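Beta-d-glucoside glucohydrolase (Hypocrea jecorina, PDB 3ZYZ) probably hydrolyses terminal, non-reducing beta-D-glucosyl residues, releasing beta-D-glucose as a cellobiase of glycoside hydrolase family 3 acting in cellulose degradation. Local coordinates at residues A[41-46]-A[59-64]; A[108-113]-A[154-159]; A[232-237]-A[253-258]; A[35-40]-A[258-263]. All coordinates share one frame; numbering follows the deposited sequence.

Contact 1 (A[41-46]-A[59-64]); sequences PCVGNT and LQDGPL. With BGC (beta-D-glucopyranose), chain D.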
loop_
_atom_site.group_PDB
_atom_site.type_symbol
_atom_site.label_atom_id
_atom_site.label_comp_id
_atom_site.label_asym_id
_atom_site.label_seq_id
_atom_site.Cartn_x
_atom_site.Cartn_y
_atom_site.Cartn_z
ATOM N N PRO A 41 24.642 10.222 -6.077
ATOM C CA PRO A 41 24.406 10.200 -4.627
ATOM C C PRO A 41 23.036 9.627 -4.228
ATOM O O PRO A 41 22.841 9.220 -3.078
ATOM C CB PRO A 41 24.513 11.677 -4.246
ATOM C CG PRO A 41 24.073 12.396 -5.478
ATOM C CD PRO A 41 24.655 11.598 -6.605
ATOM N N CYS A 42 22.101 9.582 -5.170
ATOM C CA CYS A 42 20.747 9.109 -4.874
ATOM C C CYS A 42 20.598 7.649 -5.283
ATOM O O CYS A 42 21.540 7.051 -5.818
ATOM C CB CYS A 42 19.710 10.009 -5.555
ATOM S SG CYS A 42 20.038 11.754 -5.266
ATOM N N VAL A 43 19.436 7.064 -5.006
ATOM C CA VAL A 43 19.167 5.699 -5.441
ATOM C C VAL A 43 19.159 5.651 -6.972
ATOM O O VAL A 43 19.742 4.749 -7.565
ATOM C CB VAL A 43 17.858 5.167 -4.869
ATOM C CG1 VAL A 43 17.588 3.745 -5.395
ATOM C CG2 VAL A 43 17.921 5.148 -3.352
ATOM N N GLY A 44 18.503 6.630 -7.597
ATOM C CA GLY A 44 18.592 6.831 -9.042
ATOM C C GLY A 44 19.099 8.237 -9.342
ATOM O O GLY A 44 18.804 9.171 -8.600
ATOM N N ASN A 45 19.893 8.370 -10.408
ATOM C CA ASN A 45 20.327 9.661 -10.945
ATOM C C ASN A 45 20.407 9.627 -12.481
ATOM O O ASN A 45 20.662 8.591 -13.068
ATOM C CB ASN A 45 21.695 10.056 -10.382
ATOM C CG ASN A 45 21.627 10.585 -8.957
ATOM O OD1 ASN A 45 21.134 11.691 -8.705
ATOM N ND2 ASN A 45 22.151 9.808 -8.025
ATOM N N THR A 46 20.191 10.769 -13.121
ATOM C CA THR A 46 20.365 10.917 -14.568
ATOM C C THR A 46 21.354 12.068 -14.775
ATOM O O THR A 46 21.791 12.673 -13.797
ATOM C CB THR A 46 19.026 11.253 -15.265
ATOM O OG1 THR A 46 18.423 12.364 -14.615
ATOM C CG2 THR A 46 18.049 10.083 -15.203
ATOM N N LEU A 59 16.528 10.474 -7.643
ATOM C CA LEU A 59 15.466 9.509 -7.356
ATOM C C LEU A 59 15.820 8.722 -6.109
ATOM O O LEU A 59 16.907 8.187 -6.027
ATOM C CB LEU A 59 15.255 8.554 -8.543
ATOM C CG LEU A 59 14.899 9.240 -9.879
ATOM C CD1 LEU A 59 16.137 9.411 -10.750
ATOM C CD2 LEU A 59 13.863 8.453 -10.619
ATOM N N GLN A 60 14.901 8.665 -5.146
ATOM C CA GLN A 60 15.147 7.978 -3.866
ATOM C C GLN A 60 13.980 7.103 -3.437
ATOM O O GLN A 60 12.822 7.451 -3.673
ATOM C CB GLN A 60 15.409 9.009 -2.758
ATOM C CG GLN A 60 16.172 8.485 -1.537
ATOM C CD GLN A 60 17.671 8.405 -1.788
ATOM O OE1 GLN A 60 18.148 8.704 -2.885
ATOM N NE2 GLN A 60 18.419 8.013 -0.769
ATOM N N ASP A 61 14.281 5.976 -2.787
ATOM C CA ASP A 61 13.241 5.210 -2.081
ATOM C C ASP A 61 12.770 5.998 -0.839
ATOM O O ASP A 61 13.447 6.929 -0.404
ATOM C CB ASP A 61 13.754 3.824 -1.683
ATOM C CG ASP A 61 13.972 2.910 -2.885
ATOM O OD1 ASP A 61 13.024 2.771 -3.690
ATOM O OD2 ASP A 61 15.096 2.350 -3.023
ATOM N N GLY A 62 11.591 5.689 -0.301
ATOM C CA GLY A 62 10.628 4.787 -0.913
ATOM C C GLY A 62 9.222 5.142 -0.435
ATOM O O GLY A 62 8.973 6.279 -0.036
ATOM N N PRO A 63 8.306 4.157 -0.447
ATOM C CA PRO A 63 6.883 4.359 -0.158
ATOM C C PRO A 63 6.540 4.841 1.256
ATOM O O PRO A 63 5.427 5.327 1.469
ATOM C CB PRO A 63 6.277 2.974 -0.423
ATOM C CG PRO A 63 7.244 2.330 -1.350
ATOM C CD PRO A 63 8.568 2.765 -0.853
ATOM N N LEU A 64 7.456 4.696 2.216
ATOM C CA LEU A 64 7.145 5.110 3.594
ATOM C C LEU A 64 8.109 6.149 4.169
ATOM O O LEU A 64 8.180 6.345 5.386
ATOM C CB LEU A 64 6.991 3.893 4.534
ATOM C CG LEU A 64 8.086 2.823 4.689
ATOM C CD1 LEU A 64 9.260 3.325 5.494
ATOM C CD2 LEU A 64 7.514 1.571 5.346
HETATM C C2 BGC D . 12.613 -2.461 -5.910
HETATM C C3 BGC D . 11.923 -1.130 -6.102
HETATM C C4 BGC D . 12.866 -0.037 -5.629
HETATM C C5 BGC D . 14.217 -0.120 -6.365
HETATM C C6 BGC D . 15.202 0.958 -5.919
HETATM C C1 BGC D . 14.010 -2.483 -6.562
HETATM O O1 BGC D . 14.672 -3.681 -6.226
HETATM O O2 BGC D . 11.761 -3.443 -6.456
HETATM O O3 BGC D . 10.732 -1.147 -5.341
HETATM O O4 BGC D . 12.254 1.224 -5.785
HETATM O O5 BGC D . 14.809 -1.389 -6.129
HETATM O O6 BGC D . 15.656 0.655 -4.615
HETATM O O HOH W 1 21.247 7.721 -1.430
#

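Contact 2 (A[108-113]-A[154-159]); sequences VILGPV and QATAKH. With BGC (beta-D-glucopyranose), chain D.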
loop_
_atom_site.group_PDB
_atom_site.type_symbol
_atom_site.label_atom_id
_atom_site.label_comp_id
_atom_site.label_asym_id
_atom_site.label_seq_id
_atom_site.Cartn_x
_atom_site.Cartn_y
_atom_site.Cartn_z
ATOM N N VAL A 108 12.296 12.787 -6.981
ATOM C CA VAL A 108 11.363 11.674 -7.198
ATOM C C VAL A 108 11.382 10.678 -6.040
ATOM O O VAL A 108 12.423 10.118 -5.708
ATOM C CB VAL A 108 11.650 10.932 -8.518
ATOM C CG1 VAL A 108 10.487 10.023 -8.882
ATOM C CG2 VAL A 108 11.901 11.915 -9.645
ATOM N N ILE A 109 10.230 10.483 -5.408
ATOM C CA ILE A 109 10.110 9.459 -4.366
ATOM C C ILE A 109 9.542 8.194 -5.031
ATOM O O ILE A 109 8.606 8.269 -5.838
ATOM C CB ILE A 109 9.268 9.962 -3.146
ATOM C CG1 ILE A 109 9.406 9.039 -1.919
ATOM C CG2 ILE A 109 7.813 10.170 -3.540
ATOM C CD1 ILE A 109 10.831 8.903 -1.368
ATOM N N LEU A 110 10.140 7.048 -4.733
ATOM C CA LEU A 110 9.809 5.812 -5.438
ATOM C C LEU A 110 8.671 5.052 -4.757
ATOM O O LEU A 110 8.878 4.034 -4.097
ATOM C CB LEU A 110 11.071 4.957 -5.619
ATOM C CG LEU A 110 12.212 5.591 -6.428
ATOM C CD1 LEU A 110 13.443 4.682 -6.440
ATOM C CD2 LEU A 110 11.767 5.943 -7.868
ATOM N N GLY A 111 7.466 5.582 -4.914
ATOM C CA GLY A 111 6.275 5.094 -4.226
ATOM C C GLY A 111 5.116 6.033 -4.541
ATOM O O GLY A 111 5.332 7.122 -5.047
ATOM N N PRO A 112 3.878 5.647 -4.217
ATOM C CA PRO A 112 3.437 4.500 -3.441
ATOM C C PRO A 112 3.200 3.228 -4.268
ATOM O O PRO A 112 3.362 3.225 -5.492
ATOM C CB PRO A 112 2.142 5.013 -2.804
ATOM C CG PRO A 112 1.585 5.977 -3.830
ATOM C CD PRO A 112 2.746 6.505 -4.625
ATOM N N VAL A 113 2.819 2.158 -3.584
ATOM C CA VAL A 113 2.737 0.818 -4.182
ATOM C C VAL A 113 1.296 0.393 -4.447
ATOM O O VAL A 113 0.494 0.333 -3.519
ATOM C CB VAL A 113 3.397 -0.227 -3.241
ATOM C CG1 VAL A 113 3.165 -1.659 -3.747
ATOM C CG2 VAL A 113 4.879 0.057 -3.086
ATOM N N GLN A 154 7.831 14.611 -7.247
ATOM C CA GLN A 154 7.347 13.612 -8.198
ATOM C C GLN A 154 7.129 12.284 -7.486
ATOM O O GLN A 154 8.000 11.816 -6.735
ATOM C CB GLN A 154 8.348 13.412 -9.335
ATOM C CG GLN A 154 8.578 14.621 -10.240
ATOM C CD GLN A 154 9.438 14.267 -11.447
ATOM O OE1 GLN A 154 9.282 13.197 -12.021
ATOM N NE2 GLN A 154 10.351 15.154 -11.826
ATOM N N ALA A 155 5.964 11.682 -7.705
ATOM C CA ALA A 155 5.677 10.354 -7.144
ATOM C C ALA A 155 5.842 9.293 -8.220
ATOM O O ALA A 155 5.805 9.609 -9.419
ATOM C CB ALA A 155 4.277 10.304 -6.550
ATOM N N THR A 156 6.023 8.047 -7.791
ATOM C CA THR A 156 6.227 6.930 -8.701
ATOM C C THR A 156 5.326 5.768 -8.316
ATOM O O THR A 156 5.583 5.081 -7.328
ATOM C CB THR A 156 7.715 6.464 -8.676
ATOM O OG1 THR A 156 8.550 7.589 -8.918
ATOM C CG2 THR A 156 7.995 5.406 -9.739
ATOM N N ALA A 157 4.257 5.572 -9.081
ATOM C CA ALA A 157 3.389 4.407 -8.905
ATOM C C ALA A 157 4.147 3.149 -9.314
ATOM O O ALA A 157 4.601 3.033 -10.464
ATOM C CB ALA A 157 2.116 4.556 -9.720
ATOM N N LYS A 158 4.329 2.234 -8.361
ATOM C CA LYS A 158 4.997 0.952 -8.629
ATOM C C LYS A 158 4.203 -0.213 -7.989
ATOM O O LYS A 158 3.404 0.038 -7.103
ATOM C CB LYS A 158 6.459 1.008 -8.148
ATOM C CG LYS A 158 6.633 1.065 -6.626
ATOM C CD LYS A 158 8.078 1.294 -6.233
ATOM C CE LYS A 158 8.307 0.918 -4.780
ATOM N NZ LYS A 158 9.642 1.353 -4.266
ATOM N N HIS A 159 4.363 -1.464 -8.431
ATOM C CA HIS A 159 5.195 -1.874 -9.562
ATOM C C HIS A 159 4.291 -2.387 -10.645
ATOM O O HIS A 159 3.449 -3.256 -10.397
ATOM C CB HIS A 159 6.138 -3.012 -9.182
ATOM C CG HIS A 159 6.962 -2.735 -7.969
ATOM N ND1 HIS A 159 6.529 -3.033 -6.696
ATOM C CD2 HIS A 159 8.198 -2.201 -7.833
ATOM C CE1 HIS A 159 7.458 -2.686 -5.825
ATOM N NE2 HIS A 159 8.479 -2.178 -6.490
HETATM C C2 BGC D . 12.613 -2.461 -5.910
HETATM C C3 BGC D . 11.923 -1.130 -6.102
HETATM C C4 BGC D . 12.866 -0.037 -5.629
HETATM C C5 BGC D . 14.217 -0.120 -6.365
HETATM C C6 BGC D . 15.202 0.958 -5.919
HETATM C C1 BGC D . 14.010 -2.483 -6.562
HETATM O O1 BGC D . 14.672 -3.681 -6.226
HETATM O O2 BGC D . 11.761 -3.443 -6.456
HETATM O O3 BGC D . 10.732 -1.147 -5.341
HETATM O O4 BGC D . 12.254 1.224 -5.785
HETATM O O5 BGC D . 14.809 -1.389 -6.129
HETATM O O6 BGC D . 15.656 0.655 -4.615
#

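Contact 3 (A[232-237]-A[253-258]); sequences YVMTDW and MSMPGT. With BGC (beta-D-glucopyranose), chain D.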
loop_
_atom_site.group_PDB
_atom_site.type_symbol
_atom_site.label_atom_id
_atom_site.label_comp_id
_atom_site.label_asym_id
_atom_site.label_seq_id
_atom_site.Cartn_x
_atom_site.Cartn_y
_atom_site.Cartn_z
ATOM N N TYR A 232 6.210 9.612 -17.322
ATOM C CA TYR A 232 7.247 8.704 -17.803
ATOM C C TYR A 232 7.297 7.367 -17.079
ATOM O O TYR A 232 7.001 7.277 -15.878
ATOM C CB TYR A 232 8.618 9.375 -17.765
ATOM C CG TYR A 232 9.125 9.767 -16.389
ATOM C CD1 TYR A 232 8.641 10.900 -15.741
ATOM C CD2 TYR A 232 10.121 9.012 -15.749
ATOM C CE1 TYR A 232 9.116 11.268 -14.492
ATOM C CE2 TYR A 232 10.602 9.369 -14.500
ATOM C CZ TYR A 232 10.102 10.505 -13.881
ATOM O OH TYR A 232 10.572 10.874 -12.644
ATOM N N VAL A 233 7.662 6.333 -17.835
ATOM C CA VAL A 233 7.852 4.998 -17.304
ATOM C C VAL A 233 9.328 4.764 -17.050
ATOM O O VAL A 233 10.167 4.875 -17.962
ATOM C CB VAL A 233 7.297 3.904 -18.268
ATOM C CG1 VAL A 233 7.625 2.503 -17.755
ATOM C CG2 VAL A 233 5.786 4.071 -18.443
ATOM N N MET A 234 9.647 4.445 -15.804
ATOM C CA MET A 234 10.997 4.023 -15.442
ATOM C C MET A 234 11.009 2.529 -15.124
ATOM O O MET A 234 9.999 1.968 -14.701
ATOM C CB MET A 234 11.508 4.819 -14.231
ATOM C CG MET A 234 10.991 4.298 -12.873
ATOM S SD MET A 234 11.627 5.199 -11.451
ATOM C CE MET A 234 10.912 6.821 -11.680
ATOM N N THR A 235 12.173 1.898 -15.299
ATOM C CA THR A 235 12.340 0.494 -14.959
ATOM C C THR A 235 12.442 0.314 -13.458
ATOM O O THR A 235 12.842 1.236 -12.739
ATOM C CB THR A 235 13.640 -0.100 -15.570
ATOM O OG1 THR A 235 14.762 0.627 -15.071
ATOM C CG2 THR A 235 13.637 -0.040 -17.092
ATOM N N ASP A 236 12.091 -0.875 -12.977
ATOM C CA ASP A 236 12.553 -1.276 -11.666
ATOM C C ASP A 236 14.068 -1.483 -11.828
ATOM O O ASP A 236 14.586 -1.448 -12.950
ATOM C CB ASP A 236 11.830 -2.525 -11.149
ATOM C CG ASP A 236 11.844 -2.607 -9.617
ATOM O OD1 ASP A 236 12.852 -2.177 -8.982
ATOM O OD2 ASP A 236 10.841 -3.077 -9.047
ATOM N N TRP A 237 14.784 -1.641 -10.722
ATOM C CA TRP A 237 16.252 -1.572 -10.759
ATOM C C TRP A 237 16.899 -2.748 -11.490
ATOM O O TRP A 237 16.957 -3.866 -10.976
ATOM C CB TRP A 237 16.821 -1.355 -9.348
ATOM C CG TRP A 237 17.194 0.105 -9.044
ATOM C CD1 TRP A 237 18.367 0.546 -8.512
ATOM C CD2 TRP A 237 16.394 1.279 -9.265
ATOM N NE1 TRP A 237 18.348 1.909 -8.371
ATOM C CE2 TRP A 237 17.155 2.389 -8.841
ATOM C CE3 TRP A 237 15.114 1.501 -9.783
ATOM C CZ2 TRP A 237 16.678 3.703 -8.919
ATOM C CZ3 TRP A 237 14.633 2.811 -9.853
ATOM C CH2 TRP A 237 15.416 3.896 -9.419
ATOM N N MET A 253 12.766 5.569 -19.221
ATOM C CA MET A 253 13.868 5.841 -18.322
ATOM C C MET A 253 14.530 4.567 -17.826
ATOM O O MET A 253 13.889 3.727 -17.189
ATOM C CB MET A 253 13.424 6.722 -17.132
ATOM C CG MET A 253 14.558 7.081 -16.170
ATOM S SD MET A 253 14.117 8.204 -14.815
ATOM C CE MET A 253 14.033 9.743 -15.720
ATOM N N SER A 254 15.825 4.448 -18.116
ATOM C CA SER A 254 16.644 3.321 -17.685
ATOM C C SER A 254 17.239 3.499 -16.281
ATOM O O SER A 254 18.160 4.301 -16.094
ATOM C CB SER A 254 17.780 3.114 -18.689
ATOM O OG SER A 254 18.431 1.891 -18.454
ATOM N N MET A 255 16.739 2.729 -15.311
ATOM C CA MET A 255 17.169 2.816 -13.902
ATOM C C MET A 255 17.755 1.505 -13.354
ATOM O O MET A 255 17.194 0.419 -13.576
ATOM C CB MET A 255 15.995 3.241 -13.010
ATOM C CG MET A 255 15.744 4.730 -12.984
ATOM S SD MET A 255 17.028 5.704 -12.162
ATOM C CE MET A 255 17.314 6.920 -13.450
ATOM N N PRO A 256 18.884 1.590 -12.636
ATOM C CA PRO A 256 19.655 2.789 -12.332
ATOM C C PRO A 256 20.706 3.112 -13.387
ATOM O O PRO A 256 21.425 4.109 -13.244
ATOM C CB PRO A 256 20.333 2.428 -11.022
ATOM C CG PRO A 256 20.523 0.969 -11.119
ATOM C CD PRO A 256 19.447 0.403 -11.972
ATOM N N GLY A 257 20.793 2.280 -14.427
ATOM C CA GLY A 257 21.679 2.558 -15.552
ATOM C C GLY A 257 22.541 1.364 -15.868
ATOM O O GLY A 257 22.871 1.107 -17.037
ATOM N N THR A 258 22.920 0.650 -14.808
ATOM C CA THR A 258 23.627 -0.608 -14.921
ATOM C C THR A 258 23.034 -1.576 -13.907
ATOM O O THR A 258 22.258 -1.171 -13.039
ATOM C CB THR A 258 25.142 -0.436 -14.640
ATOM O OG1 THR A 258 25.341 -0.020 -13.278
ATOM C CG2 THR A 258 25.770 0.588 -15.590
HETATM C C2 BGC D . 12.613 -2.461 -5.910
HETATM C C3 BGC D . 11.923 -1.130 -6.102
HETATM C C4 BGC D . 12.866 -0.037 -5.629
HETATM C C5 BGC D . 14.217 -0.120 -6.365
HETATM C C6 BGC D . 15.202 0.958 -5.919
HETATM C C1 BGC D . 14.010 -2.483 -6.562
HETATM O O1 BGC D . 14.672 -3.681 -6.226
HETATM O O2 BGC D . 11.761 -3.443 -6.456
HETATM O O3 BGC D . 10.732 -1.147 -5.341
HETATM O O4 BGC D . 12.254 1.224 -5.785
HETATM O O5 BGC D . 14.809 -1.389 -6.129
HETATM O O6 BGC D . 15.656 0.655 -4.615
#

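Contact 4 (A[35-40]-A[258-263]); sequences VGWNGG and TDFNGN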
loop_
_atom_site.group_PDB
_atom_site.type_symbol
_atom_site.label_atom_id
_atom_site.label_comp_id
_atom_site.label_asym_id
_atom_site.label_seq_id
_atom_site.Cartn_x
_atom_site.Cartn_y
_atom_site.Cartn_z
ATOM N N VAL A 35 22.758 7.089 -14.480
ATOM C CA VAL A 35 24.223 7.171 -14.516
ATOM C C VAL A 35 24.923 5.851 -14.168
ATOM O O VAL A 35 26.089 5.657 -14.502
ATOM C CB VAL A 35 24.773 8.325 -13.624
ATOM C CG1 VAL A 35 24.311 9.672 -14.155
ATOM C CG2 VAL A 35 24.359 8.155 -12.164
ATOM N N GLY A 36 24.198 4.952 -13.512
ATOM C CA GLY A 36 24.715 3.644 -13.129
ATOM C C GLY A 36 24.300 3.291 -11.716
ATOM O O GLY A 36 24.020 4.184 -10.928
ATOM N N TRP A 37 24.249 1.995 -11.401
ATOM C CA TRP A 37 23.956 1.538 -10.033
ATOM C C TRP A 37 24.926 2.211 -9.066
ATOM O O TRP A 37 26.138 2.083 -9.221
ATOM C CB TRP A 37 24.079 0.014 -9.923
ATOM C CG TRP A 37 23.356 -0.587 -8.728
ATOM C CD1 TRP A 37 23.643 -0.384 -7.402
ATOM C CD2 TRP A 37 22.254 -1.509 -8.760
ATOM N NE1 TRP A 37 22.777 -1.106 -6.612
ATOM C CE2 TRP A 37 21.917 -1.807 -7.415
ATOM C CE3 TRP A 37 21.520 -2.116 -9.794
ATOM C CZ2 TRP A 37 20.869 -2.681 -7.074
ATOM C CZ3 TRP A 37 20.474 -2.981 -9.458
ATOM C CH2 TRP A 37 20.159 -3.254 -8.103
ATOM N N ASN A 38 24.389 2.936 -8.084
ATOM C CA ASN A 38 25.208 3.753 -7.164
ATOM C C ASN A 38 26.215 4.672 -7.892
ATOM O O ASN A 38 27.320 4.937 -7.403
ATOM C CB ASN A 38 25.908 2.864 -6.121
ATOM C CG ASN A 38 24.926 2.193 -5.172
ATOM O OD1 ASN A 38 23.757 2.598 -5.069
ATOM N ND2 ASN A 38 25.392 1.164 -4.474
ATOM N N GLY A 39 25.817 5.145 -9.069
ATOM C CA GLY A 39 26.658 6.036 -9.864
ATOM C C GLY A 39 26.558 7.481 -9.414
ATOM O O GLY A 39 27.432 8.281 -9.709
ATOM N N GLY A 40 25.476 7.823 -8.720
ATOM C CA GLY A 40 25.273 9.170 -8.193
ATOM C C GLY A 40 24.980 9.087 -6.706
ATOM O O GLY A 40 25.056 8.010 -6.127
ATOM N N THR A 258 22.920 0.650 -14.808
ATOM C CA THR A 258 23.627 -0.608 -14.921
ATOM C C THR A 258 23.034 -1.576 -13.907
ATOM O O THR A 258 22.258 -1.171 -13.039
ATOM C CB THR A 258 25.142 -0.436 -14.640
ATOM O OG1 THR A 258 25.341 -0.020 -13.278
ATOM C CG2 THR A 258 25.770 0.588 -15.590
ATOM N N ASP A 259 23.392 -2.851 -14.009
ATOM C CA ASP A 259 23.086 -3.799 -12.939
ATOM C C ASP A 259 23.991 -3.523 -11.724
ATOM O O ASP A 259 24.813 -2.593 -11.761
ATOM C CB ASP A 259 23.175 -5.258 -13.423
ATOM C CG ASP A 259 24.604 -5.718 -13.721
ATOM O OD1 ASP A 259 25.594 -5.049 -13.331
ATOM O OD2 ASP A 259 24.732 -6.790 -14.348
ATOM N N PHE A 260 23.821 -4.315 -10.665
ATOM C CA PHE A 260 24.550 -4.131 -9.409
ATOM C C PHE A 260 26.058 -4.149 -9.630
ATOM O O PHE A 260 26.781 -3.384 -9.001
ATOM C CB PHE A 260 24.124 -5.194 -8.379
ATOM C CG PHE A 260 24.769 -5.037 -7.013
ATOM C CD1 PHE A 260 24.215 -4.183 -6.051
ATOM C CD2 PHE A 260 25.924 -5.751 -6.682
ATOM C CE1 PHE A 260 24.808 -4.039 -4.778
ATOM C CE2 PHE A 260 26.528 -5.608 -5.411
ATOM C CZ PHE A 260 25.966 -4.755 -4.460
ATOM N N ASN A 261 26.514 -5.013 -10.535
ATOM C CA ASN A 261 27.943 -5.167 -10.835
ATOM C C ASN A 261 28.523 -4.100 -11.780
ATOM O O ASN A 261 29.720 -4.107 -12.059
ATOM C CB ASN A 261 28.220 -6.578 -11.391
ATOM C CG ASN A 261 27.611 -7.689 -10.528
ATOM O OD1 ASN A 261 27.834 -7.753 -9.318
ATOM N ND2 ASN A 261 26.837 -8.568 -11.156
ATOM N N GLY A 262 27.685 -3.192 -12.277
ATOM C CA GLY A 262 28.122 -2.193 -13.259
ATOM C C GLY A 262 28.007 -2.652 -14.711
ATOM O O GLY A 262 28.496 -1.986 -15.621
ATOM N N ASN A 263 27.359 -3.792 -14.936
ATOM C CA ASN A 263 27.151 -4.306 -16.302
ATOM C C ASN A 263 25.751 -3.978 -16.850
ATOM O O ASN A 263 24.952 -3.347 -16.154
ATOM C CB ASN A 263 27.386 -5.819 -16.336
ATOM C CG ASN A 263 28.794 -6.213 -15.872
ATOM O OD1 ASN A 263 29.788 -5.593 -16.257
ATOM N ND2 ASN A 263 28.873 -7.257 -15.043
#

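Contact 1 (A[41-46]-A[59-64])
Val43 CG2 lies over a face of the Gln60 side-chain amide, 3.6 Å from Gln60 CD, and Val43 N approaches the same face: it donates to Gln60 OE1 at 3.0 Å from well above the carbonyl plane (44° out of it). Cys42 CA touches OE1 from beside the amide. At the other end, Gln60 NE2 donates to a water that also bonds Pro41 O, and to Arg67 O, so both polar atoms are engaged and the rotation of the amide is fixed. A bend at chi2 (80°) swings the group over to the 41-46 segment. The second flat group, the Asp61 carboxylate, turns its two oxygens to the sugar, whose O4 and O6 lie close to its plane: glucose O4 donates to Asp61 OD1 at 2.7 Å, while the 2.4 Å from O6 to Asp61 OD2 is too short to be trusted in detail. OD2 also forms a salt bridge with Arg67, and Val43 CG1 packs 3.7 Å from Asp61 OD2. The backbones form the antiparallel edge of the family 3 barrel sheet, where Val43 and Gly44 both face Leu59 in a classic beta bulge. Gly44 N donates to Leu59 O at 2.7 Å, almost straight (174°), and Leu59 N returns a bond to Gly44 O at 2.8 Å. Leu59 CD1 closes over Gly44 O at 3.4 Å. Behind the bulge, Cys42 is tied to Cys58 by a disulfide.

Contact 2 (A[108-113]-A[154-159])
Two neighbouring parallel strands of the N-terminal barrel meet here, 108-109 and 154-160, joined along the chain by helix 134-150 in a beta-alpha-beta crossover. At the start of the pairing, Ile109 N donates to Gln154 O at 2.9 Å, and Val108 CG2 rests on the Gln154 amide, whose OE1 is taken by Tyr232 OH. Thr156 then reaches back: OG1, beside its own backbone N (chi1 -53°), donates to Ile109 O at 3.2 Å from above the carbonyl plane and is pressed to 3.1 Å against Val108 CG1. The inverse gamma turn centred on Leu110 and the cis peptide before Pro112 break the strand geometry, yet the backbones stay joined through Thr156 N to Gly111 O and Lys158 N to Pro112 O. Lys158 carries the contact into the site. Its chain runs extended beyond CG, with CE against Val113 CG2, and NZ donates three bonds: to Leu110 O at 2.8 Å, to glucose O3 at 2.9 Å and to glucose O4 at 3.0 Å. These hold the ammonium in place, with a long, weak ion pair to Asp61 besides. Across a cis peptide, His159 turns its ring so that Lys158 CG covers one face, and NE2 meets glucose O3 at 2.7 Å in a nearly straight bond (177°); ND1 is held by Gly115 O. Polar side chains gathered at the C-terminal ends of parallel strands, gripping the hydroxyls of one glucose, are characteristic of the sugar-binding pocket of a family 3 TIM-type barrel.

Contact 3 (A[232-237]-A[253-258])
Met255 CB stands over one face of the Trp237 indole in a CH-pi contact, 3.7 Å from the centroid of the six-membered ring, and Pro256 CD makes another over the same face, 3.8 Å from the centroid of the five-membered ring. The opposite face receives the sugar, with glucose C6 3.6 Å from Trp237 CD2. The indole is thus sandwiched between protein and ligand, in a pose that needs chi1 of -99°, well off a staggered value. The peptide between Met255 and Pro256 is cis, and both side chains meet the same ring face. Two Met-aromatic contacts follow, both oblique: Met255 SD is 4.3 Å from the centroid of the Trp237 six-membered ring, its chain bent at chi2 and chi3, and Met253 SD is 4.9 Å from that of Tyr232. In the fold, strand 232-235 ends the run of parallel barrel strands on one side, and the 253-258 loop continues alongside it through a single backbone bridge between Met234 and Met253. The polar evidence for that bridge is Thr235 N donating to Met253 O at 3.1 Å, supported by a CA-H...O contact from Met234 CA to the same oxygen. Past the strand end, Asp236 turns away from the loop and takes a hydrogen bond from glucose O2 on OD2 at 2.8 Å. Trp237 NE1, on the rim of the indole, donates to Val43 O, which helps to set the turn of the ring.

Contact 4 (A[35-40]-A[258-263])
Thr258 OG1 and the Trp37 backbone begin the compact part of this contact. Trp37 N donates to Thr258 OG1 at 3.0 Å (161°), and the hydroxyl in turn donates a hydrogen bond to Asp259 O, also at 3.0 Å, in the carbonyl plane and on a lone pair; that oxygen takes a second bond from Gly262 N, closing the type I turn from Asp259 to Gly262. Trp37 CB comes to 3.3 Å from Asp259 O, and Phe260 CA sits over the indole, 3.9 Å from the centroid of its five-membered ring. With CG set anti to the backbone N (chi1 -160°), the indole lies along the 258-260 backbone. Phe260 completes the tight part in a T-shaped pair, its edge toward the indole face, with planes at 77° and Phe260 CD1 3.4 Å from Trp37 NE1. The outer side is looser: Phe260 as a residue remains exposed and also touches a crystal neighbour, and Asn38 and Gly39, in the type II turn from Gly36 to Gly39, are open to solvent. Trp37 and Trp237 form an edge-to-face pair, and the Trp37 side chain lies about 6 Å from the bound glucose, consistent with a place at the pocket mouth. The contact joins two loops on the barrel rim: 35-40 links helix 25-32 to strand 44-45, while the loop holding 258-263 connects helix 244-249 to helix 269-276.

In the fold
Contacts 1, 2 and 3 are buried, reach the same barrel sheet and touch the same glucose; contact 4 is only partly buried, on the rim, touching both contact 3 and contact 1. Contacts 1 and 2 are joined directly, since strands 58-60 and 108-109 are neighbours through Gln60. Contact 2 is the most polar toward the sugar; contacts 1 and 3 each add a carboxylate, and contact 3 an aromatic face as well. Contact 4 shares Thr258 with contact 3, and Pro256 O bonds Gly36 N between them. Along the chain, contact 4 closes a loop enclosing the other three, bringing the start of the barrel near its later strands.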